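Local coordinates for protein L-lysine 6-oxidase (Marinomonas mediterranea, PDB 3WEV) that oxidatively deaminates free L-lysine at its epsilon-amino group with a cysteine tryptophylquinone cofactor, releasing ammonium and the hydrogen peroxide that makes it antibacterial, at residues B[99-104]-B[384-389]; B[401-406]-B[444-449]; B[518-523]-B[573-578]. All blocks are in the same frame, centred on the assembly; numbering follows the deposited sequence.

Contact 1 (B[99-104]-B[384-389]); sequences FRELNG and NSVSSS. With LYS (lysine), chain M.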
# COMPACT_ATOMS: atom_id res chain seq x y z
N PHE B 99 5.36 21.83 4.02
CA PHE B 99 4.53 22.94 3.61
C PHE B 99 3.16 22.86 4.26
O PHE B 99 2.45 21.89 4.09
CB PHE B 99 4.42 23.05 2.05
CG PHE B 99 3.65 24.27 1.64
CD1 PHE B 99 4.21 25.51 1.78
CD2 PHE B 99 2.31 24.17 1.28
CE1 PHE B 99 3.52 26.64 1.50
CE2 PHE B 99 1.62 25.31 0.94
CZ PHE B 99 2.21 26.53 1.07
N ARG B 100 2.73 23.90 4.96
CA ARG B 100 1.44 23.90 5.60
C ARG B 100 0.73 25.19 5.32
O ARG B 100 0.43 25.99 6.24
CB ARG B 100 1.60 23.67 7.10
CG ARG B 100 1.98 22.27 7.46
CD ARG B 100 1.77 22.08 8.96
NE ARG B 100 1.91 20.69 9.37
CZ ARG B 100 1.74 20.25 10.59
NH1 ARG B 100 1.50 21.09 11.59
NH2 ARG B 100 1.88 18.95 10.82
N GLU B 101 0.43 25.41 4.03
CA GLU B 101 -0.20 26.61 3.54
C GLU B 101 0.48 27.87 4.12
O GLU B 101 1.70 28.08 3.87
CB GLU B 101 -1.69 26.53 3.80
CG GLU B 101 -2.30 25.33 3.06
CD GLU B 101 -2.14 24.05 3.80
OE1 GLU B 101 -2.58 23.94 4.99
OE2 GLU B 101 -1.59 23.15 3.17
N LEU B 102 -0.25 28.72 4.84
CA LEU B 102 0.31 30.00 5.23
C LEU B 102 1.07 29.96 6.55
O LEU B 102 1.62 30.98 6.98
CB LEU B 102 -0.79 31.02 5.33
CG LEU B 102 -1.29 31.83 4.10
CD1 LEU B 102 -0.38 32.05 2.92
CD2 LEU B 102 -2.74 31.93 3.82
N ASN B 103 1.12 28.81 7.20
CA ASN B 103 1.98 28.65 8.41
C ASN B 103 3.43 28.86 8.06
O ASN B 103 4.03 28.25 7.11
CB ASN B 103 1.79 27.31 9.04
CG ASN B 103 0.40 27.16 9.62
OD1 ASN B 103 0.03 27.84 10.60
ND2 ASN B 103 -0.42 26.41 8.92
N GLY B 104 4.02 29.71 8.87
CA GLY B 104 5.41 30.18 8.70
C GLY B 104 5.58 31.53 8.04
O GLY B 104 6.71 32.08 7.97
N ASN B 384 -5.04 30.02 0.74
CA ASN B 384 -5.40 28.89 1.57
C ASN B 384 -6.81 28.54 1.55
O ASN B 384 -7.64 28.99 2.38
CB ASN B 384 -4.94 28.96 3.04
CG ASN B 384 -5.27 27.69 3.79
OD1 ASN B 384 -5.43 26.60 3.20
ND2 ASN B 384 -5.34 27.79 5.10
N SER B 385 -7.14 27.69 0.58
CA SER B 385 -8.48 27.14 0.42
C SER B 385 -8.44 25.61 0.85
O SER B 385 -9.42 24.88 0.60
CB SER B 385 -8.86 27.19 -1.08
OG SER B 385 -7.81 26.52 -1.81
N VAL B 386 -7.33 25.19 1.48
CA VAL B 386 -7.02 23.81 1.81
C VAL B 386 -7.33 23.38 3.29
O VAL B 386 -7.97 22.33 3.51
CB VAL B 386 -5.55 23.55 1.48
CG1 VAL B 386 -5.14 22.13 1.86
CG2 VAL B 386 -5.34 23.74 -0.04
N SER B 387 -6.85 24.18 4.25
CA SER B 387 -6.91 23.84 5.66
C SER B 387 -7.81 24.81 6.41
O SER B 387 -7.84 25.95 6.12
CB SER B 387 -5.48 23.83 6.26
OG SER B 387 -4.69 24.95 5.93
N SER B 388 -8.58 24.31 7.36
CA SER B 388 -9.49 25.11 8.13
C SER B 388 -8.70 25.77 9.29
O SER B 388 -7.54 25.41 9.60
CB SER B 388 -10.54 24.17 8.73
OG SER B 388 -11.35 23.47 7.79
N SER B 389 -9.39 26.60 10.03
CA SER B 389 -8.85 27.30 11.19
C SER B 389 -8.38 26.36 12.26
O SER B 389 -7.45 26.71 13.01
CB SER B 389 -9.91 28.23 11.79
OG SER B 389 -11.06 27.50 12.26
N LYS M . -5.84 20.03 -3.58
CA LYS M . -4.76 19.99 -2.56
C LYS M . -5.35 19.58 -1.17
O LYS M . -4.52 19.23 -0.29
CB LYS M . -3.94 21.30 -2.56
CG LYS M . -3.50 21.98 -3.86
CD LYS M . -2.08 22.54 -3.86
CE LYS M . -1.86 23.62 -4.91
NZ LYS M . -1.06 24.67 -4.88
OXT LYS M . -6.60 19.58 -0.88
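Just behind the wall of the lysine-binding pocket, the type II' beta turn Arg100-Asn103 sets its Glu101 side chain against the loop 384-389, which Asn384 folds into an Asx turn; Val386 is the residue here that reaches the ligand. Ser387 OG donates to Glu101 OE1 at 2.5 Å, a short bond that meets the carboxylate on its anti side and 30° out of its plane. The Glu101 chain is bent at chi2 (83°), which turns the carboxylate along the loop toward Ser387, while CG lies against Asn384 OD1 at 3.4 Å. The other oxygen, OE2, faces a methyl: Val386 CG1 is 3.9 Å away. That same methyl touches the bound lysine, 3.7 Å from its carboxylate O, so Val386 is an apolar wedge between Glu101 and the ligand. Next in the turn, Leu102 CD2 packs on Asn384 CB at 3.8 Å.

Asn384 shapes the loop that receives the glutamate. Its CG stands anti to the backbone N (chi1 -176°), and OD1 takes two backbone N-H groups, that of Val386 from above the carbonyl plane and that of Ser387 closer to it. The amide nitrogen gives to Ser387 OG and to Val398 O, so the hydroxyl that donates to Glu101 accepts from Asn384. Tyr392 OH is a second hydrogen-bond partner of Glu101 OE1, and the two hydroxyls together fix the rotation of the buried carboxylate. Within the turn, Arg100 O accepts both Asn103 N and Asn103 ND2.

The turn belongs to the long loop between strand 80-91 and helix 129-133, and Trp455 NE1 is hydrogen-bonded to Glu101 O. The partner loop runs from strand 381-382 to strand 400-402, with Ser385 and Val386 leaning on strand 518-522.

Contact 2 (B[401-406]-B[444-449]); sequences KFLALD and GLPMCP. With LYS (lysine), chain M.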
# COMPACT_ATOMS: atom_id res chain seq x y z
N LYS B 401 -9.49 31.94 1.13
CA LYS B 401 -10.14 30.97 0.26
C LYS B 401 -10.08 31.30 -1.24
O LYS B 401 -9.75 30.43 -2.09
CB LYS B 401 -11.58 30.85 0.64
CG LYS B 401 -11.82 30.27 2.02
CD LYS B 401 -13.30 30.00 2.17
CE LYS B 401 -13.52 29.22 3.47
NZ LYS B 401 -14.99 28.96 3.59
N PHE B 402 -10.33 32.57 -1.55
CA PHE B 402 -10.45 33.03 -2.94
C PHE B 402 -9.50 34.15 -3.33
O PHE B 402 -9.10 34.95 -2.47
CB PHE B 402 -11.88 33.45 -3.22
CG PHE B 402 -12.90 32.33 -3.02
CD1 PHE B 402 -12.92 31.23 -3.88
CD2 PHE B 402 -13.77 32.35 -1.96
CE1 PHE B 402 -13.82 30.19 -3.70
CE2 PHE B 402 -14.70 31.32 -1.77
CZ PHE B 402 -14.71 30.23 -2.63
N LEU B 403 -9.18 34.23 -4.63
CA LEU B 403 -8.13 35.12 -5.13
C LEU B 403 -8.52 36.60 -5.06
O LEU B 403 -9.68 36.97 -5.18
CB LEU B 403 -7.73 34.70 -6.56
CG LEU B 403 -6.42 35.28 -7.13
CD1 LEU B 403 -5.26 34.98 -6.18
CD2 LEU B 403 -6.16 34.78 -8.57
N ALA B 404 -7.54 37.44 -4.79
CA ALA B 404 -7.60 38.87 -5.10
C ALA B 404 -6.38 39.29 -5.93
O ALA B 404 -5.38 38.59 -5.96
CB ALA B 404 -7.60 39.66 -3.79
N LEU B 405 -6.46 40.41 -6.60
CA LEU B 405 -5.29 41.02 -7.21
C LEU B 405 -4.31 41.35 -6.09
O LEU B 405 -4.67 41.31 -4.98
CB LEU B 405 -5.59 42.27 -7.98
CG LEU B 405 -6.54 42.11 -9.16
CD1 LEU B 405 -6.87 43.43 -9.76
CD2 LEU B 405 -6.06 41.14 -10.19
N ASP B 406 -3.11 41.79 -6.43
CA ASP B 406 -2.26 42.38 -5.42
C ASP B 406 -2.68 43.82 -5.14
O ASP B 406 -3.43 44.41 -5.89
CB ASP B 406 -0.78 42.18 -5.64
CG ASP B 406 -0.15 42.98 -6.80
OD1 ASP B 406 -0.36 44.20 -6.89
OD2 ASP B 406 0.72 42.40 -7.55
N GLY B 444 2.67 34.71 -9.58
CA GLY B 444 2.68 35.59 -8.39
C GLY B 444 1.63 35.20 -7.33
O GLY B 444 1.96 35.10 -6.17
N LEU B 445 0.38 34.99 -7.75
CA LEU B 445 -0.70 34.55 -6.84
C LEU B 445 -1.63 33.54 -7.53
O LEU B 445 -1.78 33.60 -8.72
CB LEU B 445 -1.54 35.75 -6.42
CG LEU B 445 -0.85 36.89 -5.66
CD1 LEU B 445 -1.83 38.05 -5.64
CD2 LEU B 445 -0.50 36.43 -4.25
N PRO B 446 -2.26 32.63 -6.79
CA PRO B 446 -2.06 32.42 -5.35
C PRO B 446 -0.82 31.63 -5.10
O PRO B 446 -0.21 31.08 -6.05
CB PRO B 446 -3.25 31.56 -4.98
CG PRO B 446 -3.54 30.78 -6.24
CD PRO B 446 -3.26 31.68 -7.36
N MET B 447 -0.44 31.50 -3.84
CA MET B 447 0.76 30.78 -3.47
C MET B 447 0.47 29.80 -2.35
O MET B 447 0.55 30.13 -1.16
CB MET B 447 1.88 31.78 -3.05
CG MET B 447 2.64 32.42 -4.22
SD MET B 447 3.78 33.67 -3.57
CE MET B 447 4.81 33.98 -5.00
N CYS B 448 0.16 28.57 -2.72
CA CYS B 448 -0.23 27.52 -1.75
C CYS B 448 0.26 26.13 -2.14
O CYS B 448 -0.54 25.19 -2.15
CB CYS B 448 -1.73 27.51 -1.60
SG CYS B 448 -2.38 26.54 -0.18
N PRO B 449 1.56 25.96 -2.40
CA PRO B 449 2.60 27.00 -2.29
C PRO B 449 2.83 27.83 -3.56
O PRO B 449 3.42 28.90 -3.51
CB PRO B 449 3.85 26.19 -2.02
CG PRO B 449 3.60 24.92 -2.81
CD PRO B 449 2.14 24.62 -2.69
N LYS M . -5.84 20.03 -3.58
CA LYS M . -4.76 19.99 -2.56
C LYS M . -5.35 19.58 -1.17
O LYS M . -4.52 19.23 -0.29
CB LYS M . -3.94 21.30 -2.56
CG LYS M . -3.50 21.98 -3.86
CD LYS M . -2.08 22.54 -3.86
CE LYS M . -1.86 23.62 -4.91
NZ LYS M . -1.06 24.67 -4.88
OXT LYS M . -6.60 19.58 -0.88
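Leu403, which follows directly on strand 400-402, reaches across to the 444-449 loop with a single methyl, CD1, which lies 3.8 Å from Leu445 CB and 4.0 Å from Pro446 CD. Its CG is anti to the backbone N (chi1 -165°), and the side chain ends over the junction between Leu445 and Pro446, where the peptide bond is cis. At Ala404 it is the backbone that makes the contact: Leu445 CD1 rests 3.6 Å from Ala404 O.

Both segments are irregular here, and no hydrogen bond joins them; the contact is van der Waals packing of leucine and proline carbons on each other and on the main chain. The 444-449 loop carries two cis prolines, Pro446 and Pro449, and its backbone lines the active site. Pro446 O accepts from NE1 and Cys448 N donates to O7 of the tryptophylquinone at position 581, while the ligand's NZ donates to Cys448 O at 2.8 Å. The loop thus holds the epsilon-amino group through one carbonyl and the cofactor through two main-chain atoms.

Past Ala404, the same Leu445 methyl also lies near Leu405 C and is 4.0 Å from Asp406 N; its nearest side-chain approach there is to Asp406 CB at 4.3 Å. With CG beside its own backbone N (chi1 -60°), Leu445 presents this one methyl, CD1, to the 404-406 main chain. Asp406 is the N-cap of helix 407-418, with OD1 accepting from Gln409 N, and its side chain also touches Asp263 and Asp267 of helix 261-272.

Contact 3 (B[518-523]-B[573-578]); sequences IQTVNF and PPAYYS. With LYS (lysine), chain M.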
# COMPACT_ATOMS: atom_id res chain seq x y z
N ILE B 518 -7.58 21.97 -9.61
CA ILE B 518 -8.74 22.67 -9.08
C ILE B 518 -8.88 22.41 -7.61
O ILE B 518 -8.26 21.49 -7.10
CB ILE B 518 -10.01 22.28 -9.80
CG1 ILE B 518 -10.36 20.80 -9.64
CG2 ILE B 518 -9.88 22.65 -11.26
CD1 ILE B 518 -11.24 20.59 -8.45
N GLN B 519 -9.67 23.25 -6.94
CA GLN B 519 -10.03 23.04 -5.54
C GLN B 519 -11.51 23.24 -5.42
O GLN B 519 -12.05 24.16 -6.05
CB GLN B 519 -9.32 24.08 -4.65
CG GLN B 519 -9.25 23.68 -3.18
CD GLN B 519 -8.25 22.59 -2.86
OE1 GLN B 519 -7.32 22.29 -3.61
NE2 GLN B 519 -8.47 21.95 -1.72
N THR B 520 -12.17 22.37 -4.64
CA THR B 520 -13.58 22.52 -4.37
C THR B 520 -13.62 23.28 -3.02
O THR B 520 -13.33 22.73 -1.97
CB THR B 520 -14.24 21.10 -4.36
OG1 THR B 520 -14.23 20.64 -5.73
CG2 THR B 520 -15.64 21.16 -3.93
N VAL B 521 -13.97 24.54 -3.09
CA VAL B 521 -13.88 25.49 -1.94
C VAL B 521 -15.21 25.85 -1.30
O VAL B 521 -16.14 26.35 -1.95
CB VAL B 521 -13.14 26.77 -2.36
CG1 VAL B 521 -12.79 27.61 -1.16
CG2 VAL B 521 -11.89 26.41 -3.19
N ASN B 522 -15.28 25.62 0.00
CA ASN B 522 -16.47 25.96 0.77
C ASN B 522 -16.72 27.46 0.73
O ASN B 522 -15.80 28.23 0.85
CB ASN B 522 -16.32 25.54 2.24
CG ASN B 522 -17.44 26.13 3.07
OD1 ASN B 522 -17.33 27.24 3.68
ND2 ASN B 522 -18.57 25.46 3.02
N PHE B 523 -17.97 27.91 0.57
CA PHE B 523 -18.22 29.34 0.67
C PHE B 523 -19.34 29.77 1.66
O PHE B 523 -19.94 30.84 1.53
CB PHE B 523 -18.43 29.87 -0.71
CG PHE B 523 -19.60 29.31 -1.43
CD1 PHE B 523 -20.86 29.90 -1.35
CD2 PHE B 523 -19.45 28.19 -2.21
CE1 PHE B 523 -21.93 29.38 -2.09
CE2 PHE B 523 -20.53 27.64 -2.90
CZ PHE B 523 -21.77 28.22 -2.86
N PRO B 573 -19.63 21.24 2.05
CA PRO B 573 -20.63 21.91 1.18
C PRO B 573 -21.33 23.04 1.87
O PRO B 573 -21.42 23.02 3.10
CB PRO B 573 -21.62 20.79 0.80
CG PRO B 573 -21.18 19.60 1.58
CD PRO B 573 -20.08 19.94 2.55
N PRO B 574 -21.85 24.02 1.12
CA PRO B 574 -21.78 24.10 -0.37
C PRO B 574 -20.42 24.62 -0.81
O PRO B 574 -19.76 25.47 -0.13
CB PRO B 574 -22.92 25.03 -0.74
CG PRO B 574 -22.93 25.99 0.40
CD PRO B 574 -22.56 25.17 1.67
N ALA B 575 -19.94 24.08 -1.92
CA ALA B 575 -18.61 24.44 -2.41
C ALA B 575 -18.61 24.80 -3.89
O ALA B 575 -19.57 24.50 -4.65
CB ALA B 575 -17.61 23.33 -2.10
N TYR B 576 -17.54 25.52 -4.26
CA TYR B 576 -17.35 26.07 -5.60
C TYR B 576 -16.08 25.61 -6.26
O TYR B 576 -15.01 25.58 -5.66
CB TYR B 576 -17.38 27.59 -5.60
CG TYR B 576 -17.62 28.17 -6.96
CD1 TYR B 576 -18.91 28.29 -7.44
CD2 TYR B 576 -16.55 28.60 -7.78
CE1 TYR B 576 -19.18 28.87 -8.63
CE2 TYR B 576 -16.82 29.12 -9.07
CZ TYR B 576 -18.11 29.26 -9.47
OH TYR B 576 -18.40 29.77 -10.70
N TYR B 577 -16.24 25.10 -7.48
CA TYR B 577 -15.12 24.55 -8.31
C TYR B 577 -14.22 25.69 -8.75
O TYR B 577 -14.64 26.55 -9.57
CB TYR B 577 -15.74 23.88 -9.56
CG TYR B 577 -14.86 23.00 -10.40
CD1 TYR B 577 -14.65 21.68 -10.10
CD2 TYR B 577 -14.29 23.51 -11.55
CE1 TYR B 577 -13.86 20.85 -10.92
CE2 TYR B 577 -13.52 22.70 -12.38
CZ TYR B 577 -13.30 21.41 -12.06
OH TYR B 577 -12.57 20.66 -12.95
N SER B 578 -13.02 25.73 -8.18
CA SER B 578 -12.10 26.83 -8.33
C SER B 578 -10.75 26.41 -8.86
O SER B 578 -10.23 25.39 -8.42
CB SER B 578 -11.91 27.53 -6.99
OG SER B 578 -13.19 27.83 -6.37
N LYS M . -5.84 20.03 -3.58
CA LYS M . -4.76 19.99 -2.56
C LYS M . -5.35 19.58 -1.17
O LYS M . -4.52 19.23 -0.29
CB LYS M . -3.94 21.30 -2.56
CG LYS M . -3.50 21.98 -3.86
CD LYS M . -2.08 22.54 -3.86
CE LYS M . -1.86 23.62 -4.91
NZ LYS M . -1.06 24.67 -4.88
OXT LYS M . -6.60 19.58 -0.88
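The Phe523 ring has Pro574 CG over one face, offset toward the rim, with CZ 4.0 Å from Pro574 CB; at its edge, in the ring plane, lie Val521 O, Ala575 C and Tyr576 N. At the other end, Ile518 covers one face of the Tyr577 ring toward its rim, its CD1 3.6 Å from Tyr577 CE1. With Ile518 CG1 between the backbone N and carbonyl carbon (chi1 63°), CG1 comes against the ring, CD1 follows it to CE1, and CG2 meets CZ and OH. The Tyr576 ring meets Ser578 OG at its edge.

Between these ends, strands 518-522 and 575-579 form a two-stranded antiparallel sheet. Gln519 pairs with Ser578 and Val521 with Tyr576 through two backbone bonds each, the straightest being Val521 N to Tyr576 O at 3.0 Å. Phe523 N to Pro574 O adds a fifth just beyond the paired strands. Tyr576 O also takes Ser578 OG, from the face of its plane opposite Val521 N. On the face bearing Thr520 and Ala575, Thr520 CG2 and Ala575 CB are tight at 3.5 Å.

Gln519 turns its amide off the sheet to the ligand's alpha-amino and carboxylate end: OE1 accepts from the lysine N at 2.7 Å, and NE2 donates almost straight to OXT at 3.1 Å. Trp580 NE1 also donates to OE1, steadying the amide's orientation.

Overall arrangement
All three contacts touch the one bound lysine. Contacts 1 and 2 are buried, whereas contact 3, whose centre is about 21 Å from the centre of the chain, is only partly so and carries exposed prolines and tyrosine. Their chemistry differs accordingly: a buried carboxylate held by hydroxyls in contact 1, van der Waals packing without hydrogen bonds between its segments in contact 2, and regular backbone pairing in contact 3. Contact 1 alone joins the N-terminal and C-terminal family regions. Each touches the others: Glu101 CG packs on Cys448 SG, Ser385 lies against Gln519 and Val521, and Lys401 NZ probably bonds Asn522 O. The ligand's epsilon-amino end meets contact 2, its alpha-amino and carboxylate end contact 3.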